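Local coordinates for protein putative 2,5-diketo-D-gluconic acid reductase B (Sinorhizobium meliloti, PDB 3UP8) that probably reduces carbonyl compounds such as methylglyoxal, with NADPH as hydride donor, as a TIM-barrel member of the aldo/keto reductase family, at residues 65-70 with 126-131; 94-99 with 108-113; 176-181 with 244-249. All blocks are in the same frame, centred on the assembly; numbering follows the deposited sequence.

Interaction 1. Residues 65-70 with 126-131. With ACT (acetate ion), chain C.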
loop_
_atom_site.group_PDB
_atom_site.type_symbol
_atom_site.label_atom_id
_atom_site.label_comp_id
_atom_site.label_asym_id
_atom_site.label_seq_id
_atom_site.Cartn_x
_atom_site.Cartn_y
_atom_site.Cartn_z
ATOM N N ASP A 65 4.271 2.240 -5.489
ATOM C CA ASP A 65 4.084 2.939 -4.218
ATOM C C ASP A 65 5.389 3.465 -3.634
ATOM O O ASP A 65 6.348 2.705 -3.417
ATOM C CB ASP A 65 3.386 2.019 -3.214
ATOM C CG ASP A 65 3.124 2.699 -1.888
ATOM O OD1 ASP A 65 4.074 2.794 -1.068
ATOM O OD2 ASP A 65 1.964 3.121 -1.670
ATOM N N THR A 66 5.417 4.767 -3.347
ATOM C CA THR A 66 6.599 5.417 -2.770
ATOM C C THR A 66 6.169 6.443 -1.697
ATOM O O THR A 66 4.993 6.471 -1.307
ATOM C CB THR A 66 7.499 6.016 -3.898
ATOM O OG1 THR A 66 8.745 6.481 -3.359
ATOM C CG2 THR A 66 6.774 7.152 -4.645
ATOM N N ALA A 67 7.117 7.230 -1.185
ATOM C CA ALA A 67 6.859 8.187 -0.104
ATOM C C ALA A 67 7.957 9.228 -0.107
ATOM O O ALA A 67 9.073 8.939 -0.510
ATOM C CB ALA A 67 6.830 7.486 1.248
ATOM N N GLN A 68 7.648 10.427 0.360
ATOM C CA GLN A 68 8.668 11.464 0.506
ATOM C C GLN A 68 9.839 10.978 1.360
ATOM O O GLN A 68 11.001 11.147 0.974
ATOM C CB GLN A 68 8.056 12.731 1.101
ATOM C CG GLN A 68 7.174 13.463 0.117
ATOM C CD GLN A 68 6.337 14.581 0.743
ATOM O OE1 GLN A 68 6.355 14.804 1.955
ATOM N NE2 GLN A 68 5.623 15.300 -0.104
ATOM N N ILE A 69 9.533 10.320 2.478
ATOM C CA ILE A 69 10.563 9.906 3.449
ATOM C C ILE A 69 11.458 8.771 2.977
ATOM O O ILE A 69 12.566 8.630 3.494
ATOM C CB ILE A 69 9.973 9.551 4.842
ATOM C CG1 ILE A 69 11.065 9.549 5.924
ATOM C CG2 ILE A 69 9.250 8.197 4.816
ATOM C CD1 ILE A 69 11.753 10.898 6.137
ATOM N N TYR A 70 10.995 7.951 2.030
ATOM C CA TYR A 70 11.839 6.842 1.539
ATOM C C TYR A 70 13.064 7.350 0.806
ATOM O O TYR A 70 14.050 6.646 0.728
ATOM C CB TYR A 70 11.110 5.873 0.590
ATOM C CG TYR A 70 9.821 5.289 1.085
ATOM C CD1 TYR A 70 9.533 5.184 2.450
ATOM C CD2 TYR A 70 8.894 4.797 0.172
ATOM C CE1 TYR A 70 8.323 4.629 2.883
ATOM C CE2 TYR A 70 7.691 4.249 0.594
ATOM C CZ TYR A 70 7.406 4.179 1.941
ATOM O OH TYR A 70 6.192 3.625 2.318
ATOM N N LEU A 126 -1.132 10.052 0.244
ATOM C CA LEU A 126 -1.502 9.666 1.605
ATOM C C LEU A 126 -0.812 10.546 2.629
ATOM O O LEU A 126 0.291 11.052 2.417
ATOM C CB LEU A 126 -1.125 8.201 1.871
ATOM C CG LEU A 126 -1.473 7.125 0.837
ATOM C CD1 LEU A 126 -0.990 5.762 1.332
ATOM C CD2 LEU A 126 -2.974 7.074 0.553
ATOM N N LEU A 127 -1.486 10.725 3.751
ATOM C CA LEU A 127 -0.841 11.168 4.966
ATOM C C LEU A 127 -0.143 9.932 5.517
ATOM O O LEU A 127 -0.786 8.897 5.775
ATOM C CB LEU A 127 -1.880 11.713 5.971
ATOM C CG LEU A 127 -2.812 12.805 5.428
ATOM C CD1 LEU A 127 -3.944 13.139 6.412
ATOM C CD2 LEU A 127 -2.025 14.084 5.039
ATOM N N HIS A 128 1.169 10.047 5.706
ATOM C CA HIS A 128 1.997 8.876 6.021
ATOM C C HIS A 128 1.744 8.300 7.417
ATOM O O HIS A 128 1.677 7.086 7.586
ATOM C CB HIS A 128 3.488 9.213 5.824
ATOM C CG HIS A 128 4.342 8.025 5.511
ATOM N ND1 HIS A 128 5.514 8.122 4.792
ATOM C CD2 HIS A 128 4.190 6.710 5.808
ATOM C CE1 HIS A 128 6.053 6.923 4.667
ATOM N NE2 HIS A 128 5.268 6.047 5.267
ATOM N N TRP A 129 1.583 9.181 8.405
ATOM C CA TRP A 129 1.353 8.791 9.786
ATOM C C TRP A 129 0.365 9.767 10.410
ATOM O O TRP A 129 0.347 10.933 10.026
ATOM C CB TRP A 129 2.664 8.794 10.585
ATOM C CG TRP A 129 3.559 7.645 10.228
ATOM C CD1 TRP A 129 4.520 7.631 9.270
ATOM C CD2 TRP A 129 3.540 6.334 10.803
ATOM N NE1 TRP A 129 5.113 6.391 9.211
ATOM C CE2 TRP A 129 4.519 5.575 10.138
ATOM C CE3 TRP A 129 2.786 5.729 11.819
ATOM C CZ2 TRP A 129 4.772 4.241 10.454
ATOM C CZ3 TRP A 129 3.042 4.394 12.135
ATOM C CH2 TRP A 129 4.017 3.667 11.440
ATOM N N PRO A 130 -0.449 9.302 11.383
ATOM C CA PRO A 130 -1.434 10.173 12.064
ATOM C C PRO A 130 -0.854 11.113 13.125
ATOM O O PRO A 130 -1.407 12.202 13.341
ATOM C CB PRO A 130 -2.380 9.174 12.732
ATOM C CG PRO A 130 -1.511 7.992 13.012
ATOM C CD PRO A 130 -0.587 7.895 11.808
ATOM N N GLY A 131 0.239 10.696 13.769
ATOM C CA GLY A 131 0.873 11.468 14.849
ATOM C C GLY A 131 1.538 12.753 14.403
ATOM O O GLY A 131 2.494 12.740 13.624
HETATM C C ACT C . 6.123 2.598 5.602
HETATM O O ACT C . 5.709 2.214 4.486
HETATM O OXT ACT C . 6.659 3.713 5.613
HETATM C CH3 ACT C . 5.992 1.791 6.855
HETATM O O HOH W 1 6.885 10.264 3.513
#
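The Y70 hydroxyl is held by two polar partners: its OH donates to O of the acetate ion at 2.6 Å and is also hydrogen-bonded to K95 NZ. The second acetate oxygen, OXT, accepts from H128 NE2 at 2.7 Å with an N-H...O angle of 147°, so one carboxylate bridges the two residues. OXT lies near the plane of both rings, at their edges, while the ring planes lie at 83°. Y70 CE1 approaches H128 CE1 to 3.7 Å at the imidazole edge. A water bonded to H128 ND1 at 2.8 Å accepts from I69 N, so the imidazole is held at both nitrogens, limiting its rotation. With CG anti to the backbone N (chi1 -154°), H128 reaches across to I69 CG2, 3.4 Å from its CE1, and to A67 CB, a methyl that also sits over the centre of the Y70 ring. Replacing H128 by an alanine is likely to deprive OXT of the NE2 donor and the water of its ND1 partner, and to open a gap beside A67 and I69. Together with D65 and K95, this is consistent with the Asp-Tyr-Lys-His active site of aldo/keto reductases, with acetate where a substrate carbonyl would be expected.

Interaction 2. Residues 94-99 with 108-113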
loop_
_atom_site.group_PDB
_atom_site.type_symbol
_atom_site.label_atom_id
_atom_site.label_comp_id
_atom_site.label_asym_id
_atom_site.label_seq_id
_atom_site.Cartn_x
_atom_site.Cartn_y
_atom_site.Cartn_z
ATOM N N THR A 94 2.257 8.438 -3.724
ATOM C CA THR A 94 3.270 8.893 -2.760
ATOM C C THR A 94 2.614 9.327 -1.449
ATOM O O THR A 94 1.384 9.275 -1.309
ATOM C CB THR A 94 4.287 9.931 -3.353
ATOM O OG1 THR A 94 5.422 10.040 -2.479
ATOM C CG2 THR A 94 3.641 11.316 -3.584
ATOM N N LYS A 95 3.439 9.707 -0.477
ATOM C CA LYS A 95 2.964 10.000 0.871
ATOM C C LYS A 95 3.639 11.262 1.387
ATOM O O LYS A 95 4.850 11.440 1.235
ATOM C CB LYS A 95 3.287 8.835 1.818
ATOM C CG LYS A 95 2.874 7.456 1.283
ATOM C CD LYS A 95 3.148 6.342 2.291
ATOM C CE LYS A 95 2.970 4.957 1.672
ATOM N NZ LYS A 95 4.075 4.568 0.715
ATOM N N VAL A 96 2.846 12.129 2.003
ATOM C CA VAL A 96 3.379 13.324 2.670
ATOM C C VAL A 96 3.975 12.974 4.034
ATOM O O VAL A 96 3.297 12.408 4.889
ATOM C CB VAL A 96 2.283 14.394 2.828
ATOM C CG1 VAL A 96 2.840 15.649 3.475
ATOM C CG2 VAL A 96 1.667 14.689 1.483
ATOM N N TRP A 97 5.253 13.302 4.207
ATOM C CA TRP A 97 5.972 13.063 5.449
ATOM C C TRP A 97 5.498 14.055 6.503
ATOM O O TRP A 97 5.140 15.199 6.192
ATOM C CB TRP A 97 7.487 13.206 5.243
ATOM C CG TRP A 97 8.291 12.896 6.497
ATOM C CD1 TRP A 97 9.187 13.719 7.122
ATOM C CD2 TRP A 97 8.238 11.694 7.271
ATOM N NE1 TRP A 97 9.704 13.095 8.232
ATOM C CE2 TRP A 97 9.134 11.853 8.351
ATOM C CE3 TRP A 97 7.520 10.490 7.154
ATOM C CZ2 TRP A 97 9.338 10.855 9.309
ATOM C CZ3 TRP A 97 7.725 9.489 8.111
ATOM C CH2 TRP A 97 8.626 9.683 9.173
ATOM N N VAL A 98 5.487 13.604 7.752
ATOM C CA VAL A 98 4.911 14.380 8.850
ATOM C C VAL A 98 5.582 15.756 9.042
ATOM O O VAL A 98 4.951 16.662 9.553
ATOM C CB VAL A 98 4.920 13.589 10.187
ATOM C CG1 VAL A 98 4.156 12.247 10.049
ATOM C CG2 VAL A 98 6.342 13.339 10.689
ATOM N N ASP A 99 6.848 15.915 8.636
ATOM C CA ASP A 99 7.528 17.223 8.774
ATOM C C ASP A 99 6.910 18.259 7.837
ATOM O O ASP A 99 7.128 19.465 7.979
ATOM C CB ASP A 99 9.030 17.102 8.462
ATOM C CG ASP A 99 9.806 16.337 9.538
ATOM O OD1 ASP A 99 9.282 16.109 10.654
ATOM O OD2 ASP A 99 10.965 15.972 9.254
ATOM N N ALA A 108 3.973 22.825 -0.758
ATOM C CA ALA A 108 5.318 22.853 -1.378
ATOM C C ALA A 108 5.900 21.445 -1.560
ATOM O O ALA A 108 6.484 21.136 -2.610
ATOM C CB ALA A 108 6.276 23.748 -0.579
ATOM N N SER A 109 5.731 20.587 -0.554
ATOM C CA SER A 109 6.277 19.219 -0.636
ATOM C C SER A 109 5.644 18.396 -1.756
ATOM O O SER A 109 6.281 17.499 -2.309
ATOM C CB SER A 109 6.169 18.482 0.704
ATOM O OG SER A 109 4.852 18.029 0.926
ATOM N N VAL A 110 4.384 18.683 -2.066
ATOM C CA VAL A 110 3.685 17.967 -3.124
ATOM C C VAL A 110 4.279 18.364 -4.482
ATOM O O VAL A 110 4.605 17.501 -5.297
ATOM C CB VAL A 110 2.159 18.187 -3.050
ATOM C CG1 VAL A 110 1.461 17.651 -4.301
ATOM C CG2 VAL A 110 1.610 17.522 -1.792
ATOM N N ASP A 111 4.455 19.665 -4.695
ATOM C CA ASP A 111 5.109 20.150 -5.913
ATOM C C ASP A 111 6.511 19.553 -6.055
ATOM O O ASP A 111 6.938 19.228 -7.168
ATOM C CB ASP A 111 5.186 21.680 -5.922
ATOM C CG ASP A 111 3.855 22.333 -6.212
ATOM O OD1 ASP A 111 2.928 21.655 -6.713
ATOM O OD2 ASP A 111 3.741 23.550 -5.943
ATOM N N GLU A 112 7.221 19.423 -4.935
ATOM C CA GLU A 112 8.574 18.876 -4.941
ATOM C C GLU A 112 8.552 17.391 -5.308
ATOM O O GLU A 112 9.356 16.947 -6.114
ATOM C CB GLU A 112 9.254 19.098 -3.590
ATOM C CG GLU A 112 10.671 18.495 -3.473
ATOM C CD GLU A 112 11.743 19.276 -4.265
ATOM O OE1 GLU A 112 11.506 20.437 -4.654
ATOM O OE2 GLU A 112 12.842 18.718 -4.482
ATOM N N SER A 113 7.621 16.630 -4.722
ATOM C CA SER A 113 7.424 15.222 -5.100
ATOM C C SER A 113 7.207 15.078 -6.599
ATOM O O SER A 113 7.790 14.198 -7.252
ATOM C CB SER A 113 6.212 14.624 -4.364
ATOM O OG SER A 113 6.549 14.302 -3.036
#
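Strand 94-96 and helix 108-113 run nearly antiparallel, at 155°, with their axes 9.5 Å apart and with T94 level with S113 and V96 with S109. This is the strand-helix half of a beta-alpha-beta unit of the TIM barrel, in which helix 103-117 covers the outer side of strand 91-96 before the chain returns through strand 122-127. The groups that meet between them are small. V96 does most of the work by dividing its two methyls: CG1, anti to the backbone N (chi1 -178°), goes to S109 OG at 4.0 Å, while CG2 meets V110 CG2 at 4.3 Å, the one apolar pair across the contact. One helical turn further on, T94 turns its methyl CG2 to S113 OG at 4.2 Å. The serines therefore present oxygens to methyl groups, yet these buried oxygens are satisfied from other directions. S109 OG hydrogen-bonds the carbonyl of F106 in the preceding turn of its own helix, and E73 OE2 is shared by T94 OG1 and S113 OG, tying strand and helix indirectly through one carboxylate. Between T94 and V96, K95 points away from the helix, its NZ in a salt bridge with D65; the same strand thus serves packing outside and the predicted active site inside. A single amide nitrogen, Q68 NE2, is hydrogen-bonded to both S109 OG and S113 OG.

Interaction 3. Residues 176-181 with 244-249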
loop_
_atom_site.group_PDB
_atom_site.type_symbol
_atom_site.label_atom_id
_atom_site.label_comp_id
_atom_site.label_asym_id
_atom_site.label_seq_id
_atom_site.Cartn_x
_atom_site.Cartn_y
_atom_site.Cartn_z
ATOM N N ILE A 176 -12.108 9.277 1.091
ATOM C CA ILE A 176 -10.805 8.755 1.489
ATOM C C ILE A 176 -10.714 7.377 0.843
ATOM O O ILE A 176 -11.536 6.514 1.114
ATOM C CB ILE A 176 -10.692 8.615 3.010
ATOM C CG1 ILE A 176 -10.833 9.982 3.698
ATOM C CG2 ILE A 176 -9.386 7.891 3.403
ATOM C CD1 ILE A 176 -9.677 10.954 3.429
ATOM N N ALA A 177 -9.726 7.194 -0.031
ATOM C CA ALA A 177 -9.646 5.994 -0.847
ATOM C C ALA A 177 -9.217 4.739 -0.083
ATOM O O ALA A 177 -9.769 3.653 -0.301
ATOM C CB ALA A 177 -8.688 6.247 -2.041
ATOM N N THR A 178 -8.213 4.878 0.787
ATOM C CA THR A 178 -7.553 3.736 1.403
ATOM C C THR A 178 -6.892 4.156 2.704
ATOM O O THR A 178 -6.605 5.337 2.918
ATOM C CB THR A 178 -6.477 3.087 0.436
ATOM O OG1 THR A 178 -6.168 1.749 0.856
ATOM C CG2 THR A 178 -5.177 3.900 0.407
ATOM N N ASN A 179 -6.682 3.176 3.574
ATOM C CA ASN A 179 -5.781 3.302 4.717
ATOM C C ASN A 179 -4.673 2.253 4.545
ATOM O O ASN A 179 -4.930 1.039 4.548
ATOM C CB ASN A 179 -6.540 3.107 6.045
ATOM C CG ASN A 179 -5.660 3.357 7.275
ATOM O OD1 ASN A 179 -4.605 3.991 7.191
ATOM N ND2 ASN A 179 -6.092 2.845 8.417
ATOM N N GLN A 180 -3.452 2.737 4.363
ATOM C CA GLN A 180 -2.318 1.871 4.184
ATOM C C GLN A 180 -1.725 1.560 5.548
ATOM O O GLN A 180 -1.308 2.459 6.287
ATOM C CB GLN A 180 -1.267 2.490 3.249
ATOM C CG GLN A 180 -0.063 1.569 3.063
ATOM C CD GLN A 180 0.928 2.040 2.012
ATOM O OE1 GLN A 180 0.548 2.503 0.924
ATOM N NE2 GLN A 180 2.216 1.892 2.319
ATOM N N VAL A 181 -1.728 0.273 5.878
ATOM C CA VAL A 181 -1.305 -0.212 7.186
ATOM C C VAL A 181 -0.489 -1.501 7.056
ATOM O O VAL A 181 -0.564 -2.199 6.041
ATOM C CB VAL A 181 -2.513 -0.515 8.102
ATOM C CG1 VAL A 181 -3.325 0.769 8.395
ATOM C CG2 VAL A 181 -3.411 -1.615 7.506
ATOM N N ASP A 244 -11.500 -6.099 -0.442
ATOM C CA ASP A 244 -11.066 -4.723 -0.149
ATOM C C ASP A 244 -9.612 -4.582 0.287
ATOM O O ASP A 244 -9.249 -3.556 0.871
ATOM C CB ASP A 244 -11.965 -4.061 0.909
ATOM C CG ASP A 244 -13.448 -4.218 0.600
ATOM O OD1 ASP A 244 -13.920 -3.657 -0.408
ATOM O OD2 ASP A 244 -14.134 -4.920 1.377
ATOM N N VAL A 245 -8.792 -5.606 0.035
ATOM C CA VAL A 245 -7.391 -5.566 0.461
ATOM C C VAL A 245 -6.468 -5.500 -0.737
ATOM O O VAL A 245 -6.637 -6.238 -1.711
ATOM C CB VAL A 245 -7.006 -6.765 1.359
ATOM C CG1 VAL A 245 -5.522 -6.703 1.755
ATOM C CG2 VAL A 245 -7.889 -6.816 2.585
ATOM N N ILE A 246 -5.507 -4.587 -0.652
ATOM C CA ILE A 246 -4.479 -4.396 -1.651
ATOM C C ILE A 246 -3.183 -4.776 -0.950
ATOM O O ILE A 246 -3.054 -4.575 0.262
ATOM C CB ILE A 246 -4.439 -2.911 -2.079
ATOM C CG1 ILE A 246 -5.785 -2.522 -2.699
ATOM C CG2 ILE A 246 -3.273 -2.618 -3.018
ATOM C CD1 ILE A 246 -6.285 -1.136 -2.284
ATOM N N VAL A 247 -2.228 -5.326 -1.700
ATOM C CA VAL A 247 -0.949 -5.706 -1.113
ATOM C C VAL A 247 0.234 -5.073 -1.873
ATOM O O VAL A 247 0.251 -5.038 -3.098
ATOM C CB VAL A 247 -0.832 -7.274 -0.978
ATOM C CG1 VAL A 247 -0.909 -7.956 -2.347
ATOM C CG2 VAL A 247 0.437 -7.666 -0.243
ATOM N N LEU A 248 1.195 -4.548 -1.122
ATOM C CA LEU A 248 2.457 -4.038 -1.664
ATOM C C LEU A 248 3.557 -5.073 -1.452
ATOM O O LEU A 248 3.677 -5.636 -0.373
ATOM C CB LEU A 248 2.848 -2.727 -0.968
ATOM C CG LEU A 248 1.863 -1.561 -1.158
ATOM C CD1 LEU A 248 2.344 -0.337 -0.389
ATOM C CD2 LEU A 248 1.675 -1.240 -2.636
ATOM N N SER A 249 4.347 -5.341 -2.477
ATOM C CA SER A 249 5.461 -6.257 -2.297
ATOM C C SER A 249 6.783 -5.539 -2.485
ATOM O O SER A 249 6.878 -4.583 -3.261
ATOM C CB SER A 249 5.360 -7.461 -3.227
ATOM O OG SER A 249 5.115 -7.057 -4.563
#
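The flat amide of Q180 is covered on one face by the CD1 methyl of L248, which is displaced toward the oxygen-nitrogen end and lies 3.7 Å from the central carbon CD of Q180. L126 and K95 lie obliquely on the side of the opposite face, and the D65 carboxylate is at the edge, near the plane. Which end of the amide is oxygen and which nitrogen is uncertain, so the contact is best read as a methyl against a planar group. Q180 reaches it as an extended chain, with CG anti to the backbone N (chi1 180°) and CD carried on by a chi2 of 172°; L248 comes in across it at about a right angle. Deeper in the barrel, a second and looser touch is made by I246 CD1, 4.3 Å from T178 OG1. That hydroxyl spends its polarity on S202 and T204 of the intervening strand 202-206, and I246 CD1 merely packs against it. The backbones stay well apart, with Q180 and I246 CA atoms 8.8 Å from each other, because strands 176-182 and 245-249 are not sheet neighbours. All four touching residues are buried, and their side chains meet across the interior: this is the core packing of a closed eight-stranded parallel TIM barrel, here just beneath the predicted catalytic residues.

How the interactions relate
Interactions 2 and 3 are both fully buried but on opposite sides of the barrel wall: 94-99 with 108-113 packs a helix on its outside, 176-181 with 244-249 fills its inside. Interaction 1, partly buried, joins loops following two strands where the pocket opens, and it relies on ligand- and water-mediated polar bonds, whereas the other two are van der Waals contacts between segments. Strand 91-96 of interaction 2 neighbours strand 122-127 of interaction 1, with V96 N probably bonded to L126 O. K95 links all three: its NZ forms a salt bridge with D65 OD1, and its CE packs against the Q180 amide of interaction 3.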